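Local coordinates for protein cyclopropane mycolic acid synthase 3 (Mycobacterium tuberculosis, PDB 1L1E) that probably converts a double bond at the proximal position of alpha mycolic acids into a cyclopropane ring, using S-adenosyl-L-methionine as methylene donor, at residues A[25-28]-A[32-35]. Sequence-based numbering, arbitrary orientation.
Sequences LFLD and TYSC. With SAH (S-adenosyl-L-homocysteine), chain D; CO3 (carbonate ion), chain C.
At the cofactor site of this methyltransferase, the loop between helices 20-23 and 45-58 folds back so that Asp28 receives the backbone of Thr32. Thr32 N reaches Asp28 OD1 at 3.3 Å, on the syn side of the carboxylate and 26° out of its plane. A water spans the same gap, donating to Asp28 OD1 and to Thr32 O, so both the N-H and the carbonyl of Thr32 lead back to one carboxylate oxygen, while Asp28 OD2 is hydrogen-bonded to Thr30 OG1. The loop, which precedes strand 67-71 of the Rossmann-like methyltransferase fold, then runs past the cofactor. Tyr33 N gives a nearly straight bond (166°) to OXT of S-adenosylhomocysteine, Ser34 OG donates to its other carboxylate oxygen, and Cys35 N is hydrogen-bonded at 2.6 Å to O3 of a carbonate ion, probably from the crystallisation liquor. The Leu27 methyl CD2 meets Tyr33 CD2 at 3.7 Å, and Tyr33 CE2 comes to the edge of the Phe26 ring, 4.3 Å from CE1. The Tyr33 ring, swung out opposite its backbone N (chi1 -172°), lies between these side chains and the cofactor sulfur; Trp239 of helix 229-245 packs against both aromatic rings.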
loop_
_atom_site.group_PDB
_atom_site.type_symbol
_atom_site.label_atom_id
_atom_site.label_comp_id
_atom_site.label_asym_id
_atom_site.label_seq_id
_atom_site.Cartn_x
_atom_site.Cartn_y
_atom_site.Cartn_z
ATOM N N LEU A 25 -6.174 2.812 16.623
ATOM C CA LEU A 25 -7.301 2.076 17.183
ATOM C C LEU A 25 -7.655 0.823 16.384
ATOM O O LEU A 25 -8.399 -0.030 16.874
ATOM C CB LEU A 25 -8.540 2.974 17.306
ATOM C CG LEU A 25 -8.459 4.066 18.383
ATOM C CD1 LEU A 25 -9.761 4.854 18.397
ATOM C CD2 LEU A 25 -8.188 3.439 19.751
ATOM N N PHE A 26 -7.157 0.705 15.153
ATOM C CA PHE A 26 -7.455 -0.496 14.376
ATOM C C PHE A 26 -6.261 -1.124 13.664
ATOM O O PHE A 26 -6.252 -2.329 13.415
ATOM C CB PHE A 26 -8.637 -0.255 13.407
ATOM C CG PHE A 26 -8.359 0.725 12.296
ATOM C CD1 PHE A 26 -7.748 0.307 11.119
ATOM C CD2 PHE A 26 -8.753 2.057 12.410
ATOM C CE1 PHE A 26 -7.536 1.197 10.070
ATOM C CE2 PHE A 26 -8.544 2.955 11.368
ATOM C CZ PHE A 26 -7.934 2.521 10.196
ATOM N N LEU A 27 -5.234 -0.336 13.360
ATOM C CA LEU A 27 -4.052 -0.904 12.707
ATOM C C LEU A 27 -3.267 -1.743 13.725
ATOM O O LEU A 27 -3.414 -1.566 14.935
ATOM C CB LEU A 27 -3.148 0.210 12.163
ATOM C CG LEU A 27 -3.762 1.208 11.171
ATOM C CD1 LEU A 27 -2.724 2.240 10.766
ATOM C CD2 LEU A 27 -4.274 0.466 9.960
ATOM N N ASP A 28 -2.446 -2.666 13.238
ATOM C CA ASP A 28 -1.637 -3.488 14.130
ATOM C C ASP A 28 -0.538 -2.570 14.709
ATOM O O ASP A 28 -0.440 -1.409 14.318
ATOM C CB ASP A 28 -1.014 -4.644 13.342
ATOM C CG ASP A 28 0.075 -4.182 12.407
ATOM O OD1 ASP A 28 -0.233 -3.461 11.428
ATOM O OD2 ASP A 28 1.244 -4.538 12.657
ATOM N N THR A 32 0.891 -0.814 9.890
ATOM C CA THR A 32 0.894 -1.053 8.448
ATOM C C THR A 32 -0.531 -0.852 7.977
ATOM O O THR A 32 -1.458 -1.406 8.555
ATOM C CB THR A 32 1.366 -2.476 8.103
ATOM O OG1 THR A 32 2.736 -2.604 8.464
ATOM C CG2 THR A 32 1.237 -2.751 6.599
ATOM N N TYR A 33 -0.695 -0.054 6.926
ATOM C CA TYR A 33 -2.013 0.292 6.400
ATOM C C TYR A 33 -2.122 -0.115 4.939
ATOM O O TYR A 33 -2.087 0.730 4.045
ATOM C CB TYR A 33 -2.201 1.808 6.542
ATOM C CG TYR A 33 -3.573 2.346 6.227
ATOM C CD1 TYR A 33 -3.729 3.643 5.735
ATOM C CD2 TYR A 33 -4.716 1.585 6.455
ATOM C CE1 TYR A 33 -4.994 4.171 5.477
ATOM C CE2 TYR A 33 -5.984 2.100 6.201
ATOM C CZ TYR A 33 -6.117 3.395 5.712
ATOM O OH TYR A 33 -7.373 3.902 5.448
ATOM N N SER A 34 -2.261 -1.415 4.721
ATOM C CA SER A 34 -2.361 -2.002 3.395
ATOM C C SER A 34 -2.633 -3.498 3.562
ATOM O O SER A 34 -2.398 -4.058 4.631
ATOM C CB SER A 34 -1.050 -1.782 2.629
ATOM O OG SER A 34 0.079 -2.218 3.381
ATOM N N CYS A 35 -3.144 -4.129 2.511
ATOM C CA CYS A 35 -3.448 -5.557 2.522
ATOM C C CYS A 35 -2.345 -6.416 3.142
ATOM O O CYS A 35 -1.200 -6.379 2.697
ATOM C CB CYS A 35 -3.694 -6.044 1.098
ATOM S SG CYS A 35 -4.093 -7.791 1.010
HETATM N N SAH D . 3.068 1.845 2.337
HETATM C CA SAH D . 2.552 2.052 3.691
HETATM C CB SAH D . 1.490 3.173 3.705
HETATM C CG SAH D . 0.293 2.994 2.766
HETATM S SD SAH D . -0.898 4.341 2.848
HETATM C C SAH D . 1.930 0.757 4.240
HETATM O O SAH D . 1.962 -0.250 3.526
HETATM O OXT SAH D . 1.398 0.777 5.358
HETATM C "C5'" SAH D . -0.397 5.339 1.404
HETATM C "C4'" SAH D . 0.961 6.039 1.539
HETATM O "O4'" SAH D . 1.430 6.588 0.274
HETATM C "C3'" SAH D . 0.940 7.224 2.501
HETATM O "O3'" SAH D . 2.202 7.235 3.206
HETATM C "C2'" SAH D . 0.805 8.413 1.589
HETATM O "O2'" SAH D . 1.178 9.632 2.236
HETATM C "C1'" SAH D . 1.697 8.002 0.457
HETATM N N9 SAH D . 1.473 8.741 -0.806
HETATM C C8 SAH D . 0.333 9.000 -1.497
HETATM N N7 SAH D . 0.445 9.673 -2.595
HETATM C C5 SAH D . 1.814 9.902 -2.667
HETATM C C6 SAH D . 2.652 10.579 -3.613
HETATM N N6 SAH D . 2.175 11.169 -4.720
HETATM N N1 SAH D . 4.010 10.616 -3.361
HETATM C C2 SAH D . 4.500 10.019 -2.246
HETATM N N3 SAH D . 3.813 9.355 -1.294
HETATM C C4 SAH D . 2.461 9.336 -1.568
HETATM C C CO3 C . -3.522 -1.933 -0.570
HETATM O O1 CO3 C . -2.999 -1.712 -1.954
HETATM O O2 CO3 C . -4.473 -1.103 -0.055
HETATM O O3 CO3 C . -3.052 -2.969 0.161
HETATM O O HOH W 1 -2.488 -3.411 10.212
#